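Local coordinates for acyl-CoA synthetase (AMP-forming)/AMP-acid ligase II-like protein (Dyadobacter fermentans, PDB 4GS5) that probably activates a carboxylic acid, perhaps a medium-chain fatty acid, with ATP and transfers it to coenzyme A, as AMP-forming ligases of its family do, at residues A38-L43 with P54-R59; Y179-T184 with V230-L235; N21-Q26 with V108-A113. All blocks are in the same frame, centred on the assembly; numbering follows the deposited sequence.

Contact 1 (A38-L43 with P54-R59); sequences AREFVL and PITVTR. With EDO (1,2-ethanediol), chain U.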
ATOM      1  N   ALA A  38     -23.595   1.783 -19.840  1.00 56.56           N
ATOM      2  CA  ALA A  38     -22.571   2.810 -20.035  1.00 51.20           C
ATOM      3  C   ALA A  38     -21.203   2.198 -20.276  1.00 49.83           C
ATOM      4  O   ALA A  38     -20.821   1.232 -19.607  1.00 49.45           O
ATOM      5  CB  ALA A  38     -22.518   3.725 -18.840  1.00 49.56           C
ATOM      6  N   ARG A  39     -20.456   2.758 -21.222  1.00 49.60           N
ATOM      7  CA  ARG A  39     -19.127   2.227 -21.520  1.00 55.34           C
ATOM      8  C   ARG A  39     -18.036   2.877 -20.664  1.00 49.97           C
ATOM      9  O   ARG A  39     -16.908   2.391 -20.614  1.00 48.66           O
ATOM     10  CB  ARG A  39     -18.801   2.356 -23.011  1.00 63.18           C
ATOM     11  CG  ARG A  39     -19.409   1.250 -23.876  1.00 72.14           C
ATOM     12  CD  ARG A  39     -19.034   1.429 -25.349  1.00 80.79           C
ATOM     13  NE  ARG A  39     -17.585   1.509 -25.523  1.00 84.12           N
ATOM     14  CZ  ARG A  39     -16.806   0.476 -25.830  1.00 86.75           C
ATOM     15  NH1 ARG A  39     -17.333  -0.730 -26.020  1.00 86.94           N
ATOM     16  NH2 ARG A  39     -15.496   0.651 -25.954  1.00 85.98           N
ATOM     17  N   GLU A  40     -18.362   3.987 -20.007  1.00 47.97           N
ATOM     18  CA  GLU A  40     -17.398   4.603 -19.095  1.00 48.25           C
ATOM     19  C   GLU A  40     -18.058   5.384 -17.959  1.00 42.98           C
ATOM     20  O   GLU A  40     -19.252   5.672 -18.001  1.00 44.30           O
ATOM     21  CB  GLU A  40     -16.343   5.436 -19.841  1.00 48.31           C
ATOM     22  CG  GLU A  40     -16.811   6.731 -20.480  1.00 52.26           C
ATOM     23  CD  GLU A  40     -15.636   7.597 -20.934  1.00 54.18           C
ATOM     24  OE1 GLU A  40     -14.860   7.135 -21.799  1.00 57.99           O
ATOM     25  OE2 GLU A  40     -15.473   8.727 -20.419  1.00 51.96           O
ATOM     26  N   PHE A  41     -17.266   5.688 -16.937  1.00 42.81           N
ATOM     27  CA  PHE A  41     -17.770   6.244 -15.692  1.00 40.96           C
ATOM     28  C   PHE A  41     -16.804   7.272 -15.140  1.00 45.15           C
ATOM     29  O   PHE A  41     -15.590   7.072 -15.150  1.00 48.08           O
ATOM     30  CB  PHE A  41     -17.989   5.142 -14.646  1.00 35.52           C
ATOM     31  CG  PHE A  41     -18.887   4.040 -15.121  1.00 40.56           C
ATOM     32  CD1 PHE A  41     -20.236   4.042 -14.808  1.00 40.72           C
ATOM     33  CD2 PHE A  41     -18.386   3.009 -15.903  1.00 41.50           C
ATOM     34  CE1 PHE A  41     -21.073   3.035 -15.264  1.00 42.22           C
ATOM     35  CE2 PHE A  41     -19.219   2.003 -16.365  1.00 42.16           C
ATOM     36  CZ  PHE A  41     -20.564   2.017 -16.046  1.00 41.00           C
ATOM     37  N   VAL A  42     -17.367   8.373 -14.662  1.00 45.80           N
ATOM     38  CA  VAL A  42     -16.618   9.384 -13.935  1.00 49.34           C
ATOM     39  C   VAL A  42     -16.859   9.175 -12.445  1.00 48.21           C
ATOM     40  O   VAL A  42     -17.936   9.500 -11.942  1.00 56.52           O
ATOM     41  CB  VAL A  42     -17.071  10.817 -14.327  1.00 45.81           C
ATOM     42  CG1 VAL A  42     -16.264  11.844 -13.561  1.00 46.36           C
ATOM     43  CG2 VAL A  42     -16.920  11.031 -15.830  1.00 46.03           C
ATOM     44  N   LEU A  43     -15.869   8.612 -11.751  1.00 37.94           N
ATOM     45  CA  LEU A  43     -15.950   8.436 -10.308  1.00 43.78           C
ATOM     46  C   LEU A  43     -15.008   9.437  -9.603  1.00 48.05           C
ATOM     47  O   LEU A  43     -14.434  10.319 -10.247  1.00 50.25           O
ATOM     48  CB  LEU A  43     -15.612   6.999  -9.924  1.00 47.82           C
ATOM     49  CG  LEU A  43     -16.210   5.932 -10.848  1.00 53.92           C
ATOM     50  CD1 LEU A  43     -16.062   4.539 -10.243  1.00 50.99           C
ATOM     51  CD2 LEU A  43     -17.675   6.232 -11.174  1.00 61.28           C
ATOM     52  N   PRO A  54     -12.228  14.024  -9.925  1.00 36.55           N
ATOM     53  CA  PRO A  54     -12.843  13.048 -10.829  1.00 36.75           C
ATOM     54  C   PRO A  54     -11.799  12.218 -11.562  1.00 38.77           C
ATOM     55  O   PRO A  54     -10.732  12.723 -11.901  1.00 44.15           O
ATOM     56  CB  PRO A  54     -13.641  13.916 -11.809  1.00 40.87           C
ATOM     57  CG  PRO A  54     -13.043  15.273 -11.721  1.00 44.88           C
ATOM     58  CD  PRO A  54     -12.479  15.417 -10.336  1.00 39.99           C
ATOM     59  N   ILE A  55     -12.096  10.943 -11.773  1.00 36.61           N
ATOM     60  CA  ILE A  55     -11.286  10.112 -12.654  1.00 35.42           C
ATOM     61  C   ILE A  55     -12.235   9.299 -13.518  1.00 37.51           C
ATOM     62  O   ILE A  55     -13.286   8.856 -13.055  1.00 41.48           O
ATOM     63  CB  ILE A  55     -10.362   9.160 -11.883  1.00 40.44           C
ATOM     64  CG1 ILE A  55     -11.180   8.296 -10.935  1.00 44.24           C
ATOM     65  CG2 ILE A  55      -9.272   9.931 -11.109  1.00 41.77           C
ATOM     66  CD1 ILE A  55     -10.347   7.274 -10.190  1.00 42.61           C
ATOM     67  N   THR A  56     -11.896   9.110 -14.782  1.00 33.54           N
ATOM     68  CA  THR A  56     -12.784   8.320 -15.614  1.00 35.07           C
ATOM     69  C   THR A  56     -12.234   6.914 -15.789  1.00 34.42           C
ATOM     70  O   THR A  56     -11.026   6.718 -15.969  1.00 39.98           O
ATOM     71  CB  THR A  56     -13.132   9.001 -16.972  1.00 59.53           C
ATOM     72  OG1 THR A  56     -12.198   8.607 -17.987  1.00 63.48           O
ATOM     73  CG2 THR A  56     -13.137  10.514 -16.825  1.00 50.71           C
ATOM     74  N   VAL A  57     -13.120   5.934 -15.684  1.00 31.35           N
ATOM     75  CA  VAL A  57     -12.718   4.539 -15.829  1.00 34.50           C
ATOM     76  C   VAL A  57     -13.689   3.852 -16.759  1.00 37.11           C
ATOM     77  O   VAL A  57     -14.875   4.194 -16.787  1.00 40.03           O
ATOM     78  CB  VAL A  57     -12.719   3.813 -14.484  1.00 35.32           C
ATOM     79  CG1 VAL A  57     -11.671   4.426 -13.566  1.00 35.39           C
ATOM     80  CG2 VAL A  57     -14.109   3.890 -13.863  1.00 35.71           C
ATOM     81  N   THR A  58     -13.196   2.899 -17.542  1.00 37.71           N
ATOM     82  CA  THR A  58     -14.059   2.260 -18.527  1.00 42.48           C
ATOM     83  C   THR A  58     -14.865   1.160 -17.856  1.00 44.08           C
ATOM     84  O   THR A  58     -14.510   0.688 -16.762  1.00 38.19           O
ATOM     85  CB  THR A  58     -13.266   1.675 -19.717  1.00 46.98           C
ATOM     86  OG1 THR A  58     -12.523   0.521 -19.301  1.00 49.62           O
ATOM     87  CG2 THR A  58     -12.312   2.712 -20.289  1.00 48.70           C
ATOM     88  N   ARG A  59     -15.953   0.766 -18.505  1.00 40.34           N
ATOM     89  CA  ARG A  59     -16.736  -0.379 -18.054  1.00 39.73           C
ATOM     90  C   ARG A  59     -15.866  -1.641 -18.017  1.00 43.92           C
ATOM     91  O   ARG A  59     -15.907  -2.426 -17.056  1.00 37.36           O
ATOM     92  CB  ARG A  59     -17.934  -0.604 -18.985  1.00 37.73           C
ATOM     93  CG  ARG A  59     -18.862  -1.674 -18.482  1.00 37.76           C
ATOM     94  CD  ARG A  59     -19.887  -2.116 -19.516  1.00 43.52           C
ATOM     95  NE  ARG A  59     -20.912  -2.920 -18.858  1.00 45.32           N
ATOM     96  CZ  ARG A  59     -21.956  -2.408 -18.211  1.00 45.72           C
ATOM     97  NH1 ARG A  59     -22.137  -1.089 -18.170  1.00 44.32           N
ATOM     98  NH2 ARG A  59     -22.829  -3.213 -17.621  1.00 45.69           N
TER
HETATM   99  C1  EDO U 420     -20.684   7.571 -13.273  1.00 45.82           C
HETATM  100  O1  EDO U 420     -20.263   8.515 -14.278  1.00 46.41           O
HETATM  101  C2  EDO U 420     -21.419   8.310 -12.164  1.00 39.05           C
HETATM  102  O2  EDO U 420     -22.384   7.463 -11.553  1.00 25.56           O
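Near the start of the second strand, P54 lies alongside V42, both side chains pointing the same way, with P54 CB 3.8 Å from V42 CG1. I55 forms an antiparallel hydrogen-bonded pair with L43; I55 N donates to L43 O over 2.9 Å and I55 O takes L43 N in return. T56 faces V42 in a non-hydrogen-bonded pair, its methyl CG2 meeting V42 CG2 at 3.9 Å. V57 forms the next hydrogen-bonded pair with F41, N and O of each bonded to those of the other. On the buried face V57 CG2 is 4.2 Å from F41 CB, and the V57 side chain crosses that of L43 at about a right angle. V57 O also lies at the edge of the F41 ring, in its plane. T58, opposite E40, is the N-cap of helix 59-72: its side chain caps a backbone N in the helix, and its own N is hydrogen-bonded to the side chain of Q61, consistent with a capping box. R59 N donates to R39 O over 2.8 Å. With CG anti to N (chi1 -174°) and the chain extended to NE, the arginine runs back past the rim of F41, R59 CB 3.9 Å from F41 CE2. R59 NH1 then donates to A38 O at 3.0 Å, with that oxygen in the guanidinium plane. W34 helps hold this group through its carbonyl oxygen and a cation-pi contact. On the outer edge of strand 40-43, V42 N donates to O1 of an ethanediol, probably from the crystallisation liquor, over 2.9 Å; K33 binds it too. F41 and L43 pack on F30 of helix 22-36, and F41 also meets W34. The strands form a beta hairpin around the Ser/Thr/Gly-rich phosphate-binding loop of AMP-forming adenylating enzymes.

Contact 2 (Y179-T184 with V230-L235); sequences YGMTET and VQTNDL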
ATOM      1  N   TYR A 179      -2.909  -4.838  -2.470  1.00 22.10           N
ATOM      2  CA  TYR A 179      -1.936  -3.911  -3.040  1.00 22.74           C
ATOM      3  C   TYR A 179      -2.538  -3.416  -4.348  1.00 24.18           C
ATOM      4  O   TYR A 179      -2.949  -4.220  -5.178  1.00 22.39           O
ATOM      5  CB  TYR A 179      -0.603  -4.610  -3.318  1.00 21.44           C
ATOM      6  CG  TYR A 179       0.394  -3.753  -4.089  1.00 21.31           C
ATOM      7  CD1 TYR A 179       1.281  -2.918  -3.425  1.00 24.56           C
ATOM      8  CD2 TYR A 179       0.464  -3.812  -5.484  1.00 20.16           C
ATOM      9  CE1 TYR A 179       2.213  -2.143  -4.132  1.00 25.40           C
ATOM     10  CE2 TYR A 179       1.382  -3.050  -6.193  1.00 24.90           C
ATOM     11  CZ  TYR A 179       2.256  -2.222  -5.514  1.00 28.10           C
ATOM     12  OH  TYR A 179       3.170  -1.470  -6.221  1.00 26.45           O
ATOM     13  N   GLY A 180      -2.621  -2.102  -4.520  1.00 25.92           N
ATOM     14  CA  GLY A 180      -3.194  -1.544  -5.730  1.00 28.51           C
ATOM     15  C   GLY A 180      -3.008  -0.044  -5.775  1.00 30.19           C
ATOM     16  O   GLY A 180      -2.315   0.535  -4.931  1.00 28.34           O
HETATM   17  N   MSE A 181      -3.602   0.584  -6.785  1.00 30.69           N
HETATM   18  CA  MSE A 181      -3.543   2.025  -6.936  1.00 33.07           C
HETATM   19  C   MSE A 181      -4.714   2.438  -7.840  1.00 34.70           C
HETATM   20  O   MSE A 181      -5.325   1.588  -8.490  1.00 33.40           O
HETATM   21  CB  MSE A 181      -2.218   2.400  -7.579  1.00 35.63           C
HETATM   22  CG  MSE A 181      -2.059   1.824  -8.983  1.00 37.72           C
HETATM   23 SE   MSE A 181      -0.276   1.089  -9.356  0.56 38.76          SE
HETATM   24  CE  MSE A 181      -0.173  -0.257  -7.952  1.00 46.44           C
ATOM     25  N   THR A 182      -5.023   3.729  -7.899  1.00 36.75           N
ATOM     26  CA  THR A 182      -6.132   4.176  -8.735  1.00 39.93           C
ATOM     27  C   THR A 182      -5.899   3.794 -10.201  1.00 36.97           C
ATOM     28  O   THR A 182      -6.846   3.422 -10.900  1.00 35.78           O
ATOM     29  CB  THR A 182      -6.413   5.700  -8.605  1.00 50.11           C
ATOM     30  OG1 THR A 182      -5.526   6.428  -9.458  1.00 58.25           O
ATOM     31  CG2 THR A 182      -6.222   6.165  -7.182  1.00 46.65           C
ATOM     32  N   GLU A 183      -4.646   3.886 -10.667  1.00 33.73           N
ATOM     33  CA  GLU A 183      -4.312   3.515 -12.052  1.00 37.92           C
ATOM     34  C   GLU A 183      -4.601   2.045 -12.390  1.00 34.22           C
ATOM     35  O   GLU A 183      -4.627   1.658 -13.555  1.00 35.96           O
ATOM     36  CB  GLU A 183      -2.854   3.852 -12.386  1.00 47.07           C
ATOM     37  CG  GLU A 183      -2.635   5.262 -12.917  1.00 59.89           C
ATOM     38  CD  GLU A 183      -1.355   5.384 -13.741  1.00 72.68           C
ATOM     39  OE1 GLU A 183      -1.447   5.489 -14.987  1.00 78.66           O
ATOM     40  OE2 GLU A 183      -0.258   5.377 -13.145  1.00 76.26           O
ATOM     41  N   THR A 184      -4.808   1.222 -11.373  1.00 33.46           N
ATOM     42  CA  THR A 184      -5.168  -0.173 -11.614  1.00 38.25           C
ATOM     43  C   THR A 184      -6.616  -0.416 -11.204  1.00 38.68           C
ATOM     44  O   THR A 184      -7.048  -1.563 -11.053  1.00 37.88           O
ATOM     45  CB  THR A 184      -4.187  -1.181 -10.917  1.00 31.60           C
ATOM     46  OG1 THR A 184      -4.181  -0.984  -9.497  1.00 32.42           O
ATOM     47  CG2 THR A 184      -2.754  -1.015 -11.465  1.00 31.95           C
ATOM     48  N   VAL A 230       1.756  -0.057 -16.194  1.00 38.30           N
ATOM     49  CA  VAL A 230       1.902   0.979 -15.193  1.00 36.39           C
ATOM     50  C   VAL A 230       3.203   0.720 -14.451  1.00 34.32           C
ATOM     51  O   VAL A 230       3.411  -0.370 -13.916  1.00 32.02           O
ATOM     52  CB  VAL A 230       0.719   0.946 -14.204  1.00 39.12           C
ATOM     53  CG1 VAL A 230       0.971   1.881 -13.026  1.00 42.86           C
ATOM     54  CG2 VAL A 230      -0.571   1.309 -14.918  1.00 38.49           C
ATOM     55  N   GLN A 231       4.083   1.715 -14.433  1.00 35.94           N
ATOM     56  CA  GLN A 231       5.383   1.585 -13.785  1.00 37.90           C
ATOM     57  C   GLN A 231       5.318   2.211 -12.399  1.00 39.06           C
ATOM     58  O   GLN A 231       5.060   3.408 -12.283  1.00 41.41           O
ATOM     59  CB  GLN A 231       6.457   2.293 -14.620  1.00 43.75           C
ATOM     60  CG  GLN A 231       7.861   2.176 -14.023  1.00 43.07           C
ATOM     61  CD  GLN A 231       8.323   0.733 -13.920  1.00 39.06           C
ATOM     62  OE1 GLN A 231       8.573   0.084 -14.932  1.00 40.14           O
ATOM     63  NE2 GLN A 231       8.420   0.220 -12.698  1.00 30.64           N
ATOM     64  N   THR A 232       5.524   1.412 -11.349  1.00 35.64           N
ATOM     65  CA  THR A 232       5.536   1.960  -9.991  1.00 35.61           C
ATOM     66  C   THR A 232       6.937   2.437  -9.663  1.00 36.74           C
ATOM     67  O   THR A 232       7.862   2.252 -10.457  1.00 36.84           O
ATOM     68  CB  THR A 232       5.133   0.927  -8.929  1.00 33.40           C
ATOM     69  OG1 THR A 232       6.164  -0.072  -8.803  1.00 29.95           O
ATOM     70  CG2 THR A 232       3.813   0.264  -9.297  1.00 33.67           C
ATOM     71  N   ASN A 233       7.096   3.058  -8.499  1.00 30.21           N
ATOM     72  CA  ASN A 233       8.430   3.337  -7.981  1.00 32.22           C
ATOM     73  C   ASN A 233       8.671   2.457  -6.750  1.00 33.22           C
ATOM     74  O   ASN A 233       9.488   2.791  -5.887  1.00 39.08           O
ATOM     75  CB  ASN A 233       8.605   4.826  -7.648  1.00 32.88           C
ATOM     76  CG  ASN A 233       8.497   5.728  -8.879  1.00 38.30           C
ATOM     77  OD1 ASN A 233       9.132   5.477  -9.901  1.00 39.85           O
ATOM     78  ND2 ASN A 233       7.694   6.794  -8.775  1.00 36.39           N
ATOM     79  N   ASP A 234       7.949   1.337  -6.672  1.00 27.19           N
ATOM     80  CA  ASP A 234       8.176   0.354  -5.613  1.00 29.10           C
ATOM     81  C   ASP A 234       9.252  -0.666  -5.979  1.00 30.40           C
ATOM     82  O   ASP A 234       9.050  -1.500  -6.861  1.00 28.07           O
ATOM     83  CB  ASP A 234       6.885  -0.401  -5.265  1.00 29.48           C
ATOM     84  CG  ASP A 234       5.835   0.487  -4.611  1.00 31.78           C
ATOM     85  OD1 ASP A 234       6.204   1.443  -3.898  1.00 34.26           O
ATOM     86  OD2 ASP A 234       4.640   0.226  -4.817  1.00 30.38           O
ATOM     87  N   LEU A 235      10.385  -0.602  -5.286  1.00 32.14           N
ATOM     88  CA  LEU A 235      11.400  -1.653  -5.348  1.00 31.07           C
ATOM     89  C   LEU A 235      10.838  -2.965  -4.775  1.00 28.04           C
ATOM     90  O   LEU A 235      10.373  -3.010  -3.629  1.00 25.67           O
ATOM     91  CB  LEU A 235      12.604  -1.219  -4.513  1.00 32.58           C
ATOM     92  CG  LEU A 235      14.009  -1.660  -4.866  1.00 42.60           C
ATOM     93  CD1 LEU A 235      14.426  -1.078  -6.214  1.00 46.62           C
ATOM     94  CD2 LEU A 235      14.962  -1.208  -3.760  1.00 43.32           C
TER
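M181, a selenomethionine, lays its SE atom against two side chains of strand 230-238, 4.0 Å from V230 CG1 and 4.2 Å from T232 CG2. Its side chain slides past that of V230 in the opposite direction and meets T232 at about a right angle; its CG lies between the backbone N and carbonyl carbon (chi1 63°), and further bends at chi2 and chi3 carry the tip into this position. E183 comes at V230 obliquely, with OE2 3.7 Å from V230 CG1, so that this one methyl touches both selenium and carboxylate. Y179 and D234 approach from opposite directions. Y179 OH donates to D234 OD2 over 2.6 Å, meeting the anti lone pair of that oxygen, which lies at the ring edge and in its plane, while the carboxylate is turned 61° from the ring. The other oxygen, OD1, receives a weak bond from W245. Beside this link, T232 CG2 is 3.6 Å from Y179 OH. T232 OG1 accepts from D234 N over 3.1 Å in an ST turn and is also hydrogen-bonded to L218 O, which helps fix the backbone carrying D234. Y179 is further framed by F243, edge-to-face, and by Y202. The segments carry two sequence signatures of the adenylating family: Y179-E183 matches the YGxTE motif, and D234 probably corresponds to the aspartate that binds the ribose hydroxyls in relatives. Their meeting is therefore consistent with the wall of an AMP-binding site.

Contact 3 (N21-Q26 with V108-A113); sequences NPYFAQ and VTEPTA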
ATOM      1  N   ASN A  21     -32.696   8.938   1.146  1.00 72.86           N
ATOM      2  CA  ASN A  21     -31.385   9.272   1.690  1.00 71.30           C
ATOM      3  C   ASN A  21     -30.431   9.557   0.533  1.00 66.19           C
ATOM      4  O   ASN A  21     -30.257   8.715  -0.354  1.00 64.32           O
ATOM      5  CB  ASN A  21     -30.850   8.136   2.562  1.00 73.99           C
ATOM      6  CG  ASN A  21     -29.596   8.522   3.320  1.00 77.28           C
ATOM      7  OD1 ASN A  21     -28.669   9.111   2.760  1.00 76.41           O
ATOM      8  ND2 ASN A  21     -29.562   8.194   4.605  1.00 78.85           N
ATOM      9  N   PRO A  22     -29.824  10.755   0.528  1.00 50.82           N
ATOM     10  CA  PRO A  22     -28.957  11.169  -0.583  1.00 54.85           C
ATOM     11  C   PRO A  22     -27.730  10.272  -0.711  1.00 55.09           C
ATOM     12  O   PRO A  22     -27.291   9.969  -1.821  1.00 58.36           O
ATOM     13  CB  PRO A  22     -28.528  12.582  -0.182  1.00 56.98           C
ATOM     14  CG  PRO A  22     -28.676  12.609   1.308  1.00 57.56           C
ATOM     15  CD  PRO A  22     -29.887  11.777   1.587  1.00 55.53           C
ATOM     16  N   TYR A  23     -27.177   9.853   0.417  1.00 52.75           N
ATOM     17  CA  TYR A  23     -25.982   9.017   0.380  1.00 51.06           C
ATOM     18  C   TYR A  23     -26.266   7.728  -0.409  1.00 51.19           C
ATOM     19  O   TYR A  23     -25.543   7.391  -1.349  1.00 52.49           O
ATOM     20  CB  TYR A  23     -25.481   8.717   1.793  1.00 48.19           C
ATOM     21  CG  TYR A  23     -24.303   7.763   1.801  1.00 51.42           C
ATOM     22  CD1 TYR A  23     -23.020   8.209   1.520  1.00 46.43           C
ATOM     23  CD2 TYR A  23     -24.483   6.414   2.077  1.00 50.36           C
ATOM     24  CE1 TYR A  23     -21.954   7.341   1.522  1.00 47.31           C
ATOM     25  CE2 TYR A  23     -23.424   5.532   2.074  1.00 47.84           C
ATOM     26  CZ  TYR A  23     -22.161   6.000   1.797  1.00 44.93           C
ATOM     27  OH  TYR A  23     -21.105   5.131   1.789  1.00 34.94           O
ATOM     28  N   PHE A  24     -27.352   7.049  -0.051  1.00 45.32           N
ATOM     29  CA  PHE A  24     -27.744   5.802  -0.697  1.00 45.22           C
ATOM     30  C   PHE A  24     -28.160   5.983  -2.153  1.00 50.22           C
ATOM     31  O   PHE A  24     -28.054   5.056  -2.963  1.00 52.43           O
ATOM     32  CB  PHE A  24     -28.878   5.140   0.081  1.00 45.47           C
ATOM     33  CG  PHE A  24     -28.459   4.596   1.408  1.00 48.84           C
ATOM     34  CD1 PHE A  24     -27.191   4.063   1.583  1.00 47.90           C
ATOM     35  CD2 PHE A  24     -29.333   4.608   2.483  1.00 56.35           C
ATOM     36  CE1 PHE A  24     -26.799   3.556   2.808  1.00 49.41           C
ATOM     37  CE2 PHE A  24     -28.949   4.106   3.711  1.00 58.28           C
ATOM     38  CZ  PHE A  24     -27.678   3.576   3.874  1.00 50.59           C
ATOM     39  N   ALA A  25     -28.632   7.178  -2.482  1.00 49.13           N
ATOM     40  CA  ALA A  25     -29.060   7.474  -3.840  1.00 55.15           C
ATOM     41  C   ALA A  25     -27.855   7.564  -4.773  1.00 49.15           C
ATOM     42  O   ALA A  25     -27.978   7.324  -5.978  1.00 48.14           O
ATOM     43  CB  ALA A  25     -29.882   8.765  -3.877  1.00 57.59           C
ATOM     44  N   GLN A  26     -26.693   7.906  -4.216  1.00 48.61           N
ATOM     45  CA  GLN A  26     -25.450   7.853  -4.975  1.00 47.72           C
ATOM     46  C   GLN A  26     -25.257   6.433  -5.495  1.00 46.84           C
ATOM     47  O   GLN A  26     -24.922   6.222  -6.659  1.00 49.14           O
ATOM     48  CB  GLN A  26     -24.252   8.208  -4.096  1.00 48.94           C
ATOM     49  CG  GLN A  26     -24.249   9.599  -3.507  1.00 57.47           C
ATOM     50  CD  GLN A  26     -22.961   9.870  -2.756  1.00 60.52           C
ATOM     51  OE1 GLN A  26     -22.823   9.508  -1.587  1.00 61.75           O
ATOM     52  NE2 GLN A  26     -21.995  10.478  -3.439  1.00 57.99           N
ATOM     53  N   VAL A 108     -25.744  -2.026   2.143  1.00 39.62           N
ATOM     54  CA  VAL A 108     -25.019  -0.779   2.102  1.00 41.80           C
ATOM     55  C   VAL A 108     -25.282   0.002   3.374  1.00 42.90           C
ATOM     56  O   VAL A 108     -26.437   0.258   3.720  1.00 42.35           O
ATOM     57  CB  VAL A 108     -25.431   0.071   0.887  1.00 47.49           C
ATOM     58  CG1 VAL A 108     -24.556   1.316   0.795  1.00 46.54           C
ATOM     59  CG2 VAL A 108     -25.340  -0.757  -0.391  1.00 46.90           C
ATOM     60  N   THR A 109     -24.214   0.379   4.068  1.00 43.36           N
ATOM     61  CA  THR A 109     -24.342   1.173   5.285  1.00 49.50           C
ATOM     62  C   THR A 109     -23.584   2.490   5.137  1.00 47.32           C
ATOM     63  O   THR A 109     -22.716   2.611   4.274  1.00 43.78           O
ATOM     64  CB  THR A 109     -23.804   0.419   6.509  1.00 48.74           C
ATOM     65  OG1 THR A 109     -24.151   1.137   7.698  1.00 57.63           O
ATOM     66  CG2 THR A 109     -22.307   0.317   6.434  1.00 42.46           C
ATOM     67  N   GLU A 110     -23.919   3.473   5.969  1.00 49.72           N
ATOM     68  CA  GLU A 110     -23.218   4.748   5.943  1.00 54.14           C
ATOM     69  C   GLU A 110     -21.813   4.522   6.460  1.00 54.47           C
ATOM     70  O   GLU A 110     -21.615   3.829   7.458  1.00 57.59           O
ATOM     71  CB  GLU A 110     -23.951   5.816   6.771  1.00 59.84           C
ATOM     72  CG  GLU A 110     -25.423   5.931   6.415  1.00 67.16           C
ATOM     73  CD  GLU A 110     -26.081   7.231   6.880  1.00 74.11           C
ATOM     74  OE1 GLU A 110     -25.556   7.895   7.804  1.00 74.68           O
ATOM     75  OE2 GLU A 110     -27.136   7.583   6.310  1.00 73.98           O
ATOM     76  N   PRO A 111     -20.822   5.091   5.768  1.00 53.23           N
ATOM     77  CA  PRO A 111     -19.449   4.780   6.150  1.00 46.06           C
ATOM     78  C   PRO A 111     -19.149   5.426   7.497  1.00 46.66           C
ATOM     79  O   PRO A 111     -19.349   6.634   7.661  1.00 51.24           O
ATOM     80  CB  PRO A 111     -18.630   5.422   5.031  1.00 49.54           C
ATOM     81  CG  PRO A 111     -19.454   6.596   4.600  1.00 55.39           C
ATOM     82  CD  PRO A 111     -20.901   6.208   4.809  1.00 56.92           C
ATOM     83  N   THR A 112     -18.717   4.615   8.454  1.00 37.10           N
ATOM     84  CA  THR A 112     -18.343   5.076   9.783  1.00 44.01           C
ATOM     85  C   THR A 112     -17.158   4.234  10.237  1.00 40.78           C
ATOM     86  O   THR A 112     -16.751   3.303   9.537  1.00 40.06           O
ATOM     87  CB  THR A 112     -19.466   4.879  10.808  1.00 48.26           C
ATOM     88  OG1 THR A 112     -19.786   3.484  10.886  1.00 48.82           O
ATOM     89  CG2 THR A 112     -20.690   5.645  10.412  1.00 51.59           C
ATOM     90  N   ALA A 113     -16.619   4.552  11.413  1.00 39.09           N
ATOM     91  CA  ALA A 113     -15.435   3.867  11.933  1.00 39.50           C
ATOM     92  C   ALA A 113     -15.754   2.430  12.321  1.00 41.42           C
ATOM     93  O   ALA A 113     -14.892   1.546  12.261  1.00 43.21           O
ATOM     94  CB  ALA A 113     -14.870   4.617  13.130  1.00 34.43           C
TER
HETATM   95  O   HOH W   1     -21.350   2.581   2.211  1.00 34.91           O
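N21 and E110 meet from opposite directions: N21 ND2 donates to E110 OE2 over 3.0 Å, nearly along the C-O axis of that oxygen, with the amide and carboxylate planes 86° apart. Y23 drives its phenol end against the P111 ring, Y23 OH lying 3.2 Å from P111 CD. F24 slides past V108, its CE1 3.8 Å from V108 CG1 and 3.4 Å from V108 O, while the E110 side chain crosses F24 at about a right angle, its CG near F24 CZ.

A second shell sets these groups in place. N21 OD1 accepts from Y23 N in the carbonyl plane at 2.9 Å, so one amide both caps the helix and holds E110. With CG anti to its N (chi1 176°), Y23 reaches P111 in the loop after strand 105-109; its OH is also hydrogen-bonded to V87 N, from the loop between strand 80-83 and helix 90-102. A water 2.6 Å from Y23 OH bridges to T109 O.

Farther out, V108 and T109 pair with W6 and V83, so strand 105-109 lies between strands 5-8 and 80-83, and the first turn of helix 22-36 packs against its C-terminal end.

The chain opens contact 3 at 21-26, at the start of helix 22-36, then passes, after a short turn, into strand 40-46 and contact 1. Contact 1 closes first, a short hairpin with ten residues between its segments, nested inside the 81-residue loop that contact 3 closes at 108-113. Thus helix 22-36 is held near its start by the end of strand 105-109 and the loop after it, and runs on to the hairpin beyond. Contact 2 follows in series, spanning 45 residues and joining the last residues of strand 175-180 and the loop after it to the start of strand 230-238. The centres of contacts 1 and 2 are about 19 Å apart.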